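Local coordinates for G/U mismatch-specific DNA glycosylase (Deinococcus radiodurans, PDB 2C2Q), which is a mismatch-specific DNA glycosylase of the uracil-DNA glycosylase superfamily, an alpha/beta protein built around a mostly parallel central sheet, at residues R55-A59 and V60-P64; S90-A93 and A94-P97; Q174-G177 and D178-E182. The protein carries 1 engineered substitution. All blocks are in the same frame, centred on the assembly; numbering follows the deposited sequence.

Contact 1: residues R55-A59 and V60-P64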
loop_
_atom_site.group_PDB
_atom_site.type_symbol
_atom_site.label_atom_id
_atom_site.label_comp_id
_atom_site.label_asym_id
_atom_site.label_seq_id
_atom_site.Cartn_x
_atom_site.Cartn_y
_atom_site.Cartn_z
ATOM N N ARG A 55 -8.116 -11.115 -1.086
ATOM C CA ARG A 55 -9.507 -11.277 -1.645
ATOM C C ARG A 55 -9.913 -10.005 -2.386
ATOM O O ARG A 55 -10.425 -10.071 -3.517
ATOM C CB ARG A 55 -10.465 -11.507 -0.493
ATOM C CG ARG A 55 -11.960 -11.690 -0.812
ATOM C CD ARG A 55 -12.695 -12.088 0.527
ATOM N NE ARG A 55 -11.663 -12.529 1.500
ATOM C CZ ARG A 55 -11.693 -12.328 2.823
ATOM N NH1 ARG A 55 -12.745 -11.732 3.402
ATOM N NH2 ARG A 55 -10.674 -12.753 3.582
ATOM N N THR A 56 -9.722 -8.840 -1.751
ATOM C CA THR A 56 -10.140 -7.587 -2.315
ATOM C C THR A 56 -9.433 -7.283 -3.629
ATOM O O THR A 56 -10.065 -6.938 -4.617
ATOM C CB THR A 56 -10.007 -6.415 -1.270
ATOM O OG1 THR A 56 -10.813 -6.718 -0.101
ATOM C CG2 THR A 56 -10.475 -5.065 -1.838
ATOM N N LEU A 57 -8.106 -7.454 -3.691
ATOM C CA LEU A 57 -7.464 -7.251 -4.992
ATOM C C LEU A 57 -8.086 -8.104 -6.114
ATOM O O LEU A 57 -8.168 -7.617 -7.235
ATOM C CB LEU A 57 -5.965 -7.603 -4.922
ATOM C CG LEU A 57 -5.040 -6.783 -4.010
ATOM C CD1 LEU A 57 -3.577 -6.951 -4.363
ATOM C CD2 LEU A 57 -5.334 -5.388 -3.649
ATOM N N HIS A 58 -8.407 -9.360 -5.817
ATOM C CA HIS A 58 -9.059 -10.288 -6.784
ATOM C C HIS A 58 -10.464 -9.752 -7.126
ATOM O O HIS A 58 -10.814 -9.621 -8.322
ATOM C CB HIS A 58 -9.174 -11.663 -6.204
ATOM C CG HIS A 58 -9.740 -12.664 -7.165
ATOM N ND1 HIS A 58 -10.376 -13.819 -6.747
ATOM C CD2 HIS A 58 -9.729 -12.696 -8.518
ATOM C CE1 HIS A 58 -10.752 -14.508 -7.814
ATOM N NE2 HIS A 58 -10.370 -13.852 -8.899
ATOM N N ALA A 59 -11.224 -9.403 -6.079
ATOM C CA ALA A 59 -12.635 -8.952 -6.203
ATOM C C ALA A 59 -12.741 -7.791 -7.168
ATOM O O ALA A 59 -13.703 -7.743 -7.983
ATOM C CB ALA A 59 -13.213 -8.518 -4.847
ATOM N N VAL A 60 -11.795 -6.853 -7.079
ATOM C CA VAL A 60 -11.820 -5.592 -7.827
ATOM C C VAL A 60 -11.015 -5.583 -9.127
ATOM O O VAL A 60 -10.893 -4.545 -9.788
ATOM C CB VAL A 60 -11.511 -4.334 -6.952
ATOM C CG1 VAL A 60 -12.394 -4.299 -5.696
ATOM C CG2 VAL A 60 -10.004 -4.239 -6.522
ATOM N N GLY A 61 -10.504 -6.770 -9.441
ATOM C CA GLY A 61 -9.722 -7.094 -10.648
ATOM C C GLY A 61 -8.393 -6.360 -10.702
ATOM O O GLY A 61 -7.946 -5.965 -11.764
ATOM N N LEU A 62 -7.774 -6.106 -9.554
ATOM C CA LEU A 62 -6.354 -5.652 -9.554
ATOM C C LEU A 62 -5.477 -6.848 -9.865
ATOM O O LEU A 62 -4.394 -6.708 -10.499
ATOM C CB LEU A 62 -5.992 -5.001 -8.208
ATOM C CG LEU A 62 -6.530 -3.601 -7.994
ATOM C CD1 LEU A 62 -6.442 -3.115 -6.541
ATOM C CD2 LEU A 62 -5.854 -2.625 -8.980
ATOM N N THR A 63 -5.922 -8.027 -9.436
ATOM C CA THR A 63 -5.309 -9.294 -9.820
ATOM C C THR A 63 -6.378 -10.256 -10.391
ATOM O O THR A 63 -7.549 -10.187 -9.999
ATOM C CB THR A 63 -4.543 -9.954 -8.630
ATOM O OG1 THR A 63 -5.440 -10.469 -7.603
ATOM C CG2 THR A 63 -3.606 -8.938 -7.948
ATOM N N PRO A 64 -5.982 -11.124 -11.333
ATOM C CA PRO A 64 -6.907 -12.100 -11.950
ATOM C C PRO A 64 -7.210 -13.361 -11.145
ATOM O O PRO A 64 -8.094 -14.137 -11.544
ATOM C CB PRO A 64 -6.173 -12.506 -13.234
ATOM C CG PRO A 64 -4.695 -12.386 -12.884
ATOM C CD PRO A 64 -4.639 -11.165 -11.961
#

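Contact 2: residues S90-A93 and A94-P97. Engineered in segment 90-93: Ala93 (natural residue Asp).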
loop_
_atom_site.group_PDB
_atom_site.type_symbol
_atom_site.label_atom_id
_atom_site.label_comp_id
_atom_site.label_asym_id
_atom_site.label_seq_id
_atom_site.Cartn_x
_atom_site.Cartn_y
_atom_site.Cartn_z
ATOM N N SER A 90 6.940 -4.539 13.607
ATOM C CA SER A 90 5.672 -5.152 13.293
ATOM C C SER A 90 4.712 -4.974 14.442
ATOM O O SER A 90 5.122 -4.690 15.588
ATOM C CB SER A 90 5.883 -6.634 12.980
ATOM O OG SER A 90 6.273 -7.402 14.136
ATOM N N GLY A 91 3.437 -5.166 14.143
ATOM C CA GLY A 91 2.396 -5.170 15.165
ATOM C C GLY A 91 1.326 -4.178 14.768
ATOM O O GLY A 91 1.322 -3.664 13.618
ATOM N N VAL A 92 0.416 -3.890 15.689
ATOM C CA VAL A 92 -0.644 -2.949 15.395
ATOM C C VAL A 92 -0.143 -1.526 15.521
ATOM O O VAL A 92 0.777 -1.251 16.342
ATOM C CB VAL A 92 -1.898 -3.210 16.290
ATOM C CG1 VAL A 92 -2.200 -4.695 16.243
ATOM C CG2 VAL A 92 -1.678 -2.776 17.749
ATOM N N ALA A 93 -0.678 -0.635 14.670
ATOM C CA ALA A 93 -0.285 0.793 14.689
ATOM C C ALA A 93 -0.149 1.389 16.067
ATOM O O ALA A 93 0.872 2.020 16.362
ATOM C CB ALA A 93 -1.256 1.659 13.845
ATOM N N ALA A 94 -1.165 1.203 16.920
ATOM C CA ALA A 94 -1.159 1.796 18.265
ATOM C C ALA A 94 -0.008 1.360 19.144
ATOM O O ALA A 94 0.340 2.070 20.097
ATOM C CB ALA A 94 -2.460 1.518 18.987
ATOM N N ALA A 95 0.562 0.204 18.859
ATOM C CA ALA A 95 1.587 -0.386 19.700
ATOM C C ALA A 95 2.998 -0.077 19.198
ATOM O O ALA A 95 3.970 -0.345 19.880
ATOM C CB ALA A 95 1.376 -1.865 19.785
ATOM N N LEU A 96 3.112 0.485 17.987
ATOM C CA LEU A 96 4.423 0.652 17.396
ATOM C C LEU A 96 5.154 1.756 18.159
ATOM O O LEU A 96 4.515 2.733 18.497
ATOM C CB LEU A 96 4.273 1.068 15.922
ATOM C CG LEU A 96 3.810 -0.051 14.942
ATOM C CD1 LEU A 96 3.703 0.504 13.526
ATOM C CD2 LEU A 96 4.703 -1.294 14.942
ATOM N N PRO A 97 6.459 1.625 18.376
ATOM C CA PRO A 97 7.262 2.742 18.945
ATOM C C PRO A 97 7.256 3.903 17.938
ATOM O O PRO A 97 7.181 3.655 16.758
ATOM C CB PRO A 97 8.681 2.177 19.061
ATOM C CG PRO A 97 8.706 0.869 18.365
ATOM C CD PRO A 97 7.285 0.466 17.989
#

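Contact 3: residues Q174-G177 and D178-E182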
loop_
_atom_site.group_PDB
_atom_site.type_symbol
_atom_site.label_atom_id
_atom_site.label_comp_id
_atom_site.label_asym_id
_atom_site.label_seq_id
_atom_site.Cartn_x
_atom_site.Cartn_y
_atom_site.Cartn_z
ATOM N N GLN A 174 -12.787 -0.652 -5.475
ATOM C CA GLN A 174 -13.223 -0.927 -6.813
ATOM C C GLN A 174 -12.900 0.255 -7.738
ATOM O O GLN A 174 -12.531 0.039 -8.911
ATOM C CB GLN A 174 -14.741 -1.165 -6.832
ATOM C CG GLN A 174 -15.215 -1.519 -8.202
ATOM C CD GLN A 174 -14.758 -2.855 -8.690
ATOM O OE1 GLN A 174 -14.966 -3.890 -8.043
ATOM N NE2 GLN A 174 -14.132 -2.855 -9.859
ATOM N N ALA A 175 -13.040 1.480 -7.234
ATOM C CA ALA A 175 -12.722 2.689 -8.019
ATOM C C ALA A 175 -11.222 2.691 -8.387
ATOM O O ALA A 175 -10.793 3.183 -9.458
ATOM C CB ALA A 175 -13.064 3.939 -7.238
ATOM N N LEU A 176 -10.434 2.202 -7.442
ATOM C CA LEU A 176 -9.001 2.105 -7.660
ATOM C C LEU A 176 -8.735 1.092 -8.732
ATOM O O LEU A 176 -7.945 1.376 -9.677
ATOM C CB LEU A 176 -8.279 1.747 -6.334
ATOM C CG LEU A 176 -6.769 1.638 -6.497
ATOM C CD1 LEU A 176 -6.130 2.904 -7.024
ATOM C CD2 LEU A 176 -6.163 1.226 -5.142
ATOM N N GLY A 177 -9.371 -0.075 -8.617
ATOM C CA GLY A 177 -9.288 -1.164 -9.607
ATOM C C GLY A 177 -9.601 -0.638 -11.024
ATOM O O GLY A 177 -8.920 -0.975 -12.006
ATOM N N ASP A 178 -10.631 0.173 -11.103
ATOM C CA ASP A 178 -11.115 0.722 -12.379
ATOM C C ASP A 178 -10.094 1.687 -12.926
ATOM O O ASP A 178 -9.829 1.689 -14.145
ATOM C CB ASP A 178 -12.358 1.536 -12.085
ATOM C CG ASP A 178 -13.569 0.665 -11.840
ATOM O OD1 ASP A 178 -13.528 -0.596 -12.061
ATOM O OD2 ASP A 178 -14.603 1.200 -11.441
ATOM N N ARG A 179 -9.576 2.528 -12.032
ATOM C CA ARG A 179 -8.517 3.508 -12.351
ATOM C C ARG A 179 -7.216 2.865 -12.864
ATOM O O ARG A 179 -6.595 3.381 -13.816
ATOM C CB ARG A 179 -8.206 4.400 -11.163
ATOM C CG ARG A 179 -7.134 5.465 -11.480
ATOM C CD ARG A 179 -7.565 6.446 -12.588
ATOM N NE ARG A 179 -6.550 7.445 -12.825
ATOM C CZ ARG A 179 -6.247 7.920 -14.041
ATOM N NH1 ARG A 179 -6.914 7.499 -15.116
ATOM N NH2 ARG A 179 -5.280 8.818 -14.163
ATOM N N VAL A 180 -6.822 1.747 -12.251
ATOM C CA VAL A 180 -5.667 0.979 -12.712
ATOM C C VAL A 180 -5.942 0.370 -14.104
ATOM O O VAL A 180 -5.093 0.463 -15.020
ATOM C CB VAL A 180 -5.245 -0.103 -11.660
ATOM C CG1 VAL A 180 -4.287 -1.139 -12.264
ATOM C CG2 VAL A 180 -4.653 0.582 -10.468
ATOM N N ARG A 181 -7.122 -0.247 -14.259
ATOM C CA ARG A 181 -7.581 -0.738 -15.570
ATOM C C ARG A 181 -7.523 0.368 -16.639
ATOM O O ARG A 181 -7.049 0.158 -17.749
ATOM C CB ARG A 181 -9.027 -1.199 -15.389
ATOM C CG ARG A 181 -9.627 -2.088 -16.454
ATOM C CD ARG A 181 -10.818 -2.927 -15.858
ATOM N NE ARG A 181 -10.359 -3.705 -14.693
ATOM C CZ ARG A 181 -10.745 -3.547 -13.402
ATOM N NH1 ARG A 181 -11.670 -2.649 -13.020
ATOM N NH2 ARG A 181 -10.192 -4.319 -12.468
ATOM N N GLU A 182 -8.015 1.543 -16.281
ATOM C CA GLU A 182 -8.068 2.711 -17.169
ATOM C C GLU A 182 -6.660 3.193 -17.561
ATOM O O GLU A 182 -6.408 3.598 -18.699
ATOM C CB GLU A 182 -8.769 3.810 -16.401
ATOM C CG GLU A 182 -8.849 5.167 -17.054
ATOM C CD GLU A 182 -9.705 6.144 -16.257
ATOM O OE1 GLU A 182 -10.690 6.684 -16.830
ATOM O OE2 GLU A 182 -9.419 6.412 -15.072
#

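Contact 1: residues R55-A59 and V60-P64
The backbone of Leu57 and His58, in the last turn of helix 53-59, is met by the chain folding back through Gly61, Leu62 and Thr63. This is a Schellman motif. Gly61 is the first residue to leave the helix, at a positive phi of 65°. Its N bonds back to His58 O at 3.1 Å, and Leu62 N reaches Leu57 O at 2.8 Å. The second bond runs nearly along the C=O axis, whereas Gly61 N stands above the carbonyl plane of its acceptor. Leu57 O takes one more hydrogen bond, from Thr63 N at 3.2 Å, with the donor above its carbonyl plane. Two consecutive amides thus grip one carbonyl. One step earlier, Val60 N closes a regular helical bond to Thr56 O.

The side chains split into a buried and an exposed side. Leu57 CD2 meets Leu62 CD1 at 3.8 Å, and the two leucines cross at a slant. Leu30 and Leu28 of strand 28-32 lie against this pair, and Trp173 of helix 171-188 also touches Leu57. Thr63 lays its CG2 against Leu57 CB and CD1. Its OG1 sits between the backbone N and the carbonyl carbon (chi1 71°), on the side of His58, and hydrogen-bonds to Arg65 O. Val60 turns CG2 onto Thr56 O, 3.3 Å away. On the exposed side, the His58 ring swings out with CG anti to the backbone N (chi1 -176°). This brings the ring beside Thr63 and Pro64. Thr63 O approaches the ring edge near its plane, 3.6 Å from His58 CD2. The same oxygen receives a CA-H...O contact from His58 CA, also at 3.6 Å.

Contact 2: residues S90-A93 and A94-P97
Leu96 folds back over the backbone of Ser90 to Ala93, and this is the closely packed part of the turn. Its CD2 rests 3.5 Å from Ser90 O, and its CG lies 3.5 Å from Val92 O. The isobutyl group thus meets two separate backbone oxygens. CG is held beside the backbone N of Leu96, anti to its carbonyl carbon (chi1 -73°), which directs the branch toward these carbonyls. Ala34 and Trp101 pack on the same side chain. Gly91 passes near it at a phi of 126°, where a side chain would press on the carbonyl O of Ser90, and it is tied by backbone bonding to Pro35.

The other side is looser and faces solvent. There Val92 CG2 touches Ala95 CB at 3.8 Å, with both residues exposed, as is Ala94. Ala93 is an engineered residue, Asp in the natural protein, and its CB points away from the following segment.

Two backbone bonds hold the chain in this shape. Ala95 N donates to Val92 O at 2.9 Å, and Leu96 N donates to Ala93 O at 3.2 Å. Successive bonds from residue i+3 back to residue i mark a short 3-10 turn, here in the surface loop between strand 80-84 and helix 103-113.

Contact 3: residues Q174-G177 and D178-E182
Asp178 OD1 is gripped by two groups, the amide of Gln174 one turn back and the guanidinium of Arg181 one turn on. Gln174 NE2 donates to Asp178 OD1 at 3.2 Å, and Arg181 NH1 forms a salt bridge to it at 2.9 Å. The oxygen lies close to the amide plane of Gln174, but NE2 reaches it from above the carboxylate plane. Toward Arg181 it stands at the guanidinium edge, in plane. Gln174 gets there by a bend at chi2 (69°), which curls its amide along the helix. The amide and carboxylate planes are turned 47° apart.

Arg181 also folds back, bending at chi3 (-56°). One guanidinium face then lies over Gly177 O, with the oxygen offset toward the rim and 3.4 Å from Arg181 CZ. The same oxygen accepts the backbone bond from Arg181 N at 3.0 Å. Arg181 NH2 hydrogen-bonds to Val60 O and Gly61 O, which helps fix the rotation of the group.

Farther round the helix, Arg179 NH1 pairs with Glu182 OE2 at 2.7 Å, while its NE forms a salt bridge to Glu153. Leu176 and Val180 make the buried side. Their closest methyls, Leu176 CD1 and Val180 CG2, are 4.4 Å apart, and both residues pack on Leu28 and Ile117. Regular backbone bonds run throughout, such as Val180 N to Leu176 O at 2.8 Å. Leu176 and Val180 face the sheet, while Gln174, Asp178 and Arg181 lie along another side. Arg179 is at the border, touching Trp155. This is an amphipathic helix of an alpha/beta fold.

How the contacts relate
Contacts 1 and 3 are partly buried neighbours on the same side of the chain's centre, with centres about 10 Å apart. Helix 171-188 packs beside the end of helix 53-59: Val180 touches Leu62, and Arg181 bonds to two carbonyls just past that end. Both contacts lean on strand 28-32. Contact 2 is a surface turn whose centre lies about 27 Å from that of contact 1 and 30 Å from that of contact 3. Their chemistry differs with place. Residues 55-64 end a helix by backbone bonds over a leucine pair. Residues 174-182 continue a helix and add side-chain charge pairs. Residues 90-97 have two backbone bonds, a leucine laid on backbone carbonyls and one valine-alanine touch.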